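Local structure of putative platelet activating factor (Streptococcus pneumoniae, 2HSJ) at residues Gly64-Asn76 with Leu91-Pro103. The protein is of unconfirmed function but probably hydrolyses esters, as expected of a GDSL-like lipase/acylhydrolase of the SGNH hydrolase superfamily. Sequence-based numbering, arbitrary orientation.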
loop_
_atom_site.group_PDB
_atom_site.type_symbol
_atom_site.label_atom_id
_atom_site.label_comp_id
_atom_site.label_asym_id
_atom_site.label_seq_id
_atom_site.Cartn_x
_atom_site.Cartn_y
_atom_site.Cartn_z
ATOM N N GLY D 64 2.532 1.095 -20.097
ATOM C CA GLY D 64 3.014 1.515 -21.425
ATOM C C GLY D 64 3.442 0.327 -22.274
ATOM O O GLY D 64 3.793 -0.747 -21.754
ATOM N N ILE D 65 3.424 0.520 -23.591
ATOM C CA ILE D 65 3.856 -0.515 -24.531
ATOM C C ILE D 65 4.622 0.112 -25.687
ATOM O O ILE D 65 4.127 1.038 -26.359
ATOM C CB ILE D 65 2.668 -1.332 -25.102
ATOM C CG1 ILE D 65 1.872 -1.967 -23.965
ATOM C CG2 ILE D 65 3.170 -2.381 -26.119
ATOM C CD1 ILE D 65 0.824 -2.992 -24.369
ATOM N N ARG D 66 5.823 -0.405 -25.932
ATOM C CA ARG D 66 6.652 0.092 -27.027
ATOM C C ARG D 66 5.900 0.077 -28.347
ATOM O O ARG D 66 5.084 -0.807 -28.617
ATOM C CB ARG D 66 7.908 -0.761 -27.158
ATOM C CG ARG D 66 7.577 -2.208 -27.653
ATOM C CD ARG D 66 8.633 -3.201 -27.365
ATOM N NE ARG D 66 8.719 -3.492 -25.944
ATOM C CZ ARG D 66 9.490 -4.450 -25.464
ATOM N NH1 ARG D 66 10.186 -5.211 -26.310
ATOM N NH2 ARG D 66 9.558 -4.658 -24.164
ATOM N N GLY D 67 6.160 1.102 -29.147
ATOM C CA GLY D 67 5.613 1.197 -30.480
ATOM C C GLY D 67 4.124 1.517 -30.548
ATOM O O GLY D 67 3.536 1.482 -31.643
ATOM N N TYR D 68 3.498 1.857 -29.414
ATOM C CA TYR D 68 2.029 1.983 -29.414
ATOM C C TYR D 68 1.603 3.243 -30.151
ATOM O O TYR D 68 2.333 4.228 -30.191
ATOM C CB TYR D 68 1.505 2.087 -27.995
ATOM C CG TYR D 68 0.477 1.045 -27.587
ATOM C CD1 TYR D 68 0.486 -0.256 -28.123
ATOM C CD2 TYR D 68 -0.467 1.345 -26.586
ATOM C CE1 TYR D 68 -0.448 -1.222 -27.667
ATOM C CE2 TYR D 68 -1.366 0.399 -26.133
ATOM C CZ TYR D 68 -1.345 -0.859 -26.659
ATOM O OH TYR D 68 -2.239 -1.782 -26.211
ATOM N N GLN D 69 0.423 3.159 -30.727
ATOM C CA GLN D 69 -0.224 4.259 -31.428
ATOM C C GLN D 69 -1.613 4.364 -30.853
ATOM O O GLN D 69 -2.110 3.423 -30.250
ATOM C CB GLN D 69 -0.353 3.964 -32.913
ATOM C CG GLN D 69 0.962 3.827 -33.633
ATOM C CD GLN D 69 0.766 3.306 -35.047
ATOM O OE1 GLN D 69 1.333 2.291 -35.424
ATOM N NE2 GLN D 69 -0.048 3.994 -35.823
ATOM N N THR D 70 -2.275 5.490 -31.104
ATOM C CA THR D 70 -3.605 5.736 -30.524
ATOM C C THR D 70 -4.617 4.651 -30.896
ATOM O O THR D 70 -5.426 4.239 -30.085
ATOM C CB THR D 70 -4.182 7.143 -30.905
ATOM O OG1 THR D 70 -4.408 7.211 -32.324
ATOM C CG2 THR D 70 -3.230 8.299 -30.426
ATOM N N GLY D 71 -4.583 4.182 -32.139
ATOM C CA GLY D 71 -5.526 3.135 -32.549
ATOM C C GLY D 71 -5.343 1.809 -31.823
ATOM O O GLY D 71 -6.328 1.137 -31.491
ATOM N N LEU D 72 -4.080 1.438 -31.570
ATOM C CA LEU D 72 -3.788 0.180 -30.889
ATOM C C LEU D 72 -4.246 0.267 -29.437
ATOM O O LEU D 72 -4.798 -0.696 -28.874
ATOM C CB LEU D 72 -2.281 -0.111 -30.926
ATOM C CG LEU D 72 -1.626 -0.235 -32.300
ATOM C CD1 LEU D 72 -0.090 -0.314 -32.139
ATOM C CD2 LEU D 72 -2.159 -1.456 -33.044
ATOM N N LEU D 73 -4.042 1.439 -28.845
ATOM C CA LEU D 73 -4.448 1.650 -27.454
ATOM C C LEU D 73 -5.956 1.579 -27.312
ATOM O O LEU D 73 -6.471 0.926 -26.405
ATOM C CB LEU D 73 -3.911 2.984 -26.904
ATOM C CG LEU D 73 -4.437 3.464 -25.553
ATOM C CD1 LEU D 73 -4.076 2.407 -24.510
ATOM C CD2 LEU D 73 -3.821 4.819 -25.196
ATOM N N LEU D 74 -6.664 2.240 -28.217
ATOM C CA LEU D 74 -8.115 2.181 -28.172
ATOM C C LEU D 74 -8.645 0.745 -28.285
ATOM O O LEU D 74 -9.500 0.321 -27.506
ATOM C CB LEU D 74 -8.717 3.063 -29.277
ATOM C CG LEU D 74 -10.245 2.975 -29.386
ATOM C CD1 LEU D 74 -10.949 3.440 -28.092
ATOM C CD2 LEU D 74 -10.724 3.760 -30.604
ATOM N N GLU D 75 -8.110 -0.006 -29.245
ATOM C CA GLU D 75 -8.546 -1.377 -29.476
ATOM C C GLU D 75 -8.317 -2.274 -28.251
ATOM O O GLU D 75 -9.137 -3.150 -27.946
ATOM C CB GLU D 75 -7.784 -1.930 -30.681
ATOM C CG GLU D 75 -8.283 -3.248 -31.193
ATOM C CD GLU D 75 -7.307 -3.901 -32.161
ATOM O OE1 GLU D 75 -6.573 -3.164 -32.870
ATOM O OE2 GLU D 75 -7.272 -5.152 -32.200
ATOM N N ASN D 76 -7.212 -2.018 -27.537
ATOM C CA ASN D 76 -6.793 -2.856 -26.417
ATOM C C ASN D 76 -6.863 -2.144 -25.085
ATOM O O ASN D 76 -6.131 -2.494 -24.166
ATOM C CB ASN D 76 -5.375 -3.341 -26.654
ATOM C CG ASN D 76 -5.313 -4.298 -27.814
ATOM O OD1 ASN D 76 -5.647 -5.477 -27.672
ATOM N ND2 ASN D 76 -4.966 -3.781 -28.988
ATOM N N LEU D 91 -1.539 9.994 -19.812
ATOM C CA LEU D 91 -1.538 9.438 -21.142
ATOM C C LEU D 91 -0.505 10.171 -22.007
ATOM O O LEU D 91 -0.604 11.381 -22.236
ATOM C CB LEU D 91 -2.937 9.584 -21.733
ATOM C CG LEU D 91 -3.115 9.036 -23.123
ATOM C CD1 LEU D 91 -2.677 7.580 -23.198
ATOM C CD2 LEU D 91 -4.599 9.219 -23.510
ATOM N N LEU D 92 0.465 9.406 -22.518
ATOM C CA LEU D 92 1.498 9.940 -23.399
ATOM C C LEU D 92 1.504 9.058 -24.631
ATOM O O LEU D 92 1.996 7.915 -24.619
ATOM C CB LEU D 92 2.909 9.951 -22.757
ATOM C CG LEU D 92 4.019 10.463 -23.687
ATOM C CD1 LEU D 92 3.709 11.885 -24.254
ATOM C CD2 LEU D 92 5.309 10.463 -22.910
ATOM N N ILE D 93 0.968 9.589 -25.721
ATOM C CA ILE D 93 0.849 8.805 -26.935
ATOM C C ILE D 93 0.666 9.732 -28.108
ATOM O O ILE D 93 0.169 10.855 -27.943
ATOM C CB ILE D 93 -0.324 7.769 -26.815
ATOM C CG1 ILE D 93 -0.191 6.666 -27.889
ATOM C CG2 ILE D 93 -1.693 8.482 -26.787
ATOM C CD1 ILE D 93 -0.949 5.428 -27.554
ATOM N N GLY D 94 1.100 9.255 -29.281
ATOM C CA GLY D 94 0.901 9.982 -30.518
ATOM C C GLY D 94 2.160 10.100 -31.339
ATOM O O GLY D 94 2.049 10.249 -32.556
ATOM N N THR D 95 3.348 10.031 -30.725
ATOM C CA THR D 95 4.578 10.208 -31.522
ATOM C C THR D 95 4.685 9.147 -32.607
ATOM O O THR D 95 5.245 9.410 -33.665
ATOM C CB THR D 95 5.870 10.323 -30.674
ATOM O OG1 THR D 95 6.918 10.918 -31.473
ATOM C CG2 THR D 95 6.332 8.968 -30.127
ATOM N N ASN D 96 4.133 7.964 -32.338
ATOM C CA ASN D 96 4.203 6.883 -33.311
ATOM C C ASN D 96 3.122 7.005 -34.362
ATOM O O ASN D 96 3.329 6.578 -35.510
ATOM C CB ASN D 96 4.228 5.520 -32.628
ATOM C CG ASN D 96 5.453 5.360 -31.751
ATOM O OD1 ASN D 96 6.526 5.875 -32.068
ATOM N ND2 ASN D 96 5.287 4.712 -30.606
ATOM N N ASP D 97 2.012 7.652 -34.017
ATOM C CA ASP D 97 1.021 8.018 -35.033
ATOM C C ASP D 97 1.666 8.994 -36.024
ATOM O O ASP D 97 1.547 8.827 -37.229
ATOM C CB ASP D 97 -0.197 8.677 -34.378
ATOM C CG ASP D 97 -0.988 7.727 -33.507
ATOM O OD1 ASP D 97 -2.128 7.362 -33.912
ATOM O OD2 ASP D 97 -0.478 7.364 -32.414
ATOM N N ILE D 98 2.373 10.002 -35.512
ATOM C CA ILE D 98 3.102 10.927 -36.385
ATOM C C ILE D 98 4.146 10.176 -37.235
ATOM O O ILE D 98 4.251 10.397 -38.440
ATOM C CB ILE D 98 3.762 12.072 -35.581
ATOM C CG1 ILE D 98 2.680 12.970 -34.968
ATOM C CG2 ILE D 98 4.746 12.869 -36.517
ATOM C CD1 ILE D 98 3.239 14.041 -34.049
ATOM N N GLY D 99 4.901 9.281 -36.610
ATOM C CA GLY D 99 5.955 8.540 -37.333
ATOM C C GLY D 99 5.433 7.584 -38.406
ATOM O O GLY D 99 6.204 7.173 -39.308
ATOM N N LYS D 100 4.143 7.229 -38.321
ATOM C CA LYS D 100 3.459 6.370 -39.304
ATOM C C LYS D 100 2.517 7.146 -40.220
ATOM O O LYS D 100 1.769 6.540 -41.012
ATOM C CB LYS D 100 2.658 5.284 -38.583
ATOM C CG LYS D 100 3.500 4.186 -37.972
ATOM C CD LYS D 100 4.040 3.252 -39.022
ATOM C CE LYS D 100 4.992 2.233 -38.417
ATOM N NZ LYS D 100 5.588 1.405 -39.520
ATOM N N ASP D 101 2.547 8.472 -40.121
ATOM C CA ASP D 101 1.722 9.351 -40.969
ATOM C C ASP D 101 0.200 9.107 -40.834
ATOM O O ASP D 101 -0.566 9.283 -41.790
ATOM C CB ASP D 101 2.182 9.274 -42.437
ATOM C CG ASP D 101 2.066 10.600 -43.158
ATOM O OD1 ASP D 101 1.960 11.665 -42.501
ATOM O OD2 ASP D 101 2.071 10.578 -44.407
ATOM N N VAL D 102 -0.234 8.723 -39.636
ATOM C CA VAL D 102 -1.664 8.613 -39.292
ATOM C C VAL D 102 -2.307 10.003 -39.376
ATOM O O VAL D 102 -1.711 10.955 -38.884
ATOM C CB VAL D 102 -1.827 8.061 -37.857
ATOM C CG1 VAL D 102 -3.286 8.137 -37.408
ATOM C CG2 VAL D 102 -1.330 6.639 -37.807
ATOM N N PRO D 103 -3.483 10.136 -40.042
ATOM C CA PRO D 103 -4.080 11.483 -40.103
ATOM C C PRO D 103 -4.377 12.024 -38.712
ATOM O O PRO D 103 -4.861 11.283 -37.852
ATOM C CB PRO D 103 -5.380 11.271 -40.899
ATOM C CG PRO D 103 -5.106 10.021 -41.731
ATOM C CD PRO D 103 -4.283 9.151 -40.797
HETATM O O HOH W 1 2.815 6.984 -29.885
HETATM O O HOH W 2 -3.308 4.979 -34.648
#
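Asp97 reaches from helix 95-99 to the first turn of helix 70-75 and receives its leading N-H: Thr70 N donates to the syn lone pair of Asp97 OD2 at 2.9 Å, with a weak second bond to OD1. Thr70 OG1, set between its own backbone N and carbonyl carbon (chi1 65°), donates to Asp97 OD1 at 2.8 Å. Water 2 links that same OD1 to Gly71 N, so the carboxylate serves two successive N-H groups, one directly and one through water; the helix start would probably stabilise its negative charge. Asn96 ND2 bonds Tyr68 O at 3.0 Å, the oxygen lying nearly in the Asn96 amide plane while ND2 stands tilted from the carbonyl plane. Water 1 donates to Tyr68 O and accepts from Gly94 N and Asn96 N, so this carbonyl has two partners. The Gly94-Thr95-Asn96-Asp97 run matches GDSL block III, whose asparagine side chain commonly joins the block II glycine in the oxyanion hole; Asn96 and Gly67 probably correspond.

Gln69 crosses Asn96 at about a right angle, their side-chain amides 82° apart, bringing its NE2 to 3.5 Å from Val102 CG2. Beneath the polar layer, Ile93 CD1 packs 3.5 Å from Gln69 C, while Leu73 CD2 touches Leu91 CD1 at 3.6 Å.

Helix 104-121 closes this apolar side through Leu111 and Ile114, and Asn110 bonds Thr70 OG1; the contact joins the start of helix 70-75 to the C-terminal end of central strand 88-92 and to helix 95-99 beyond it.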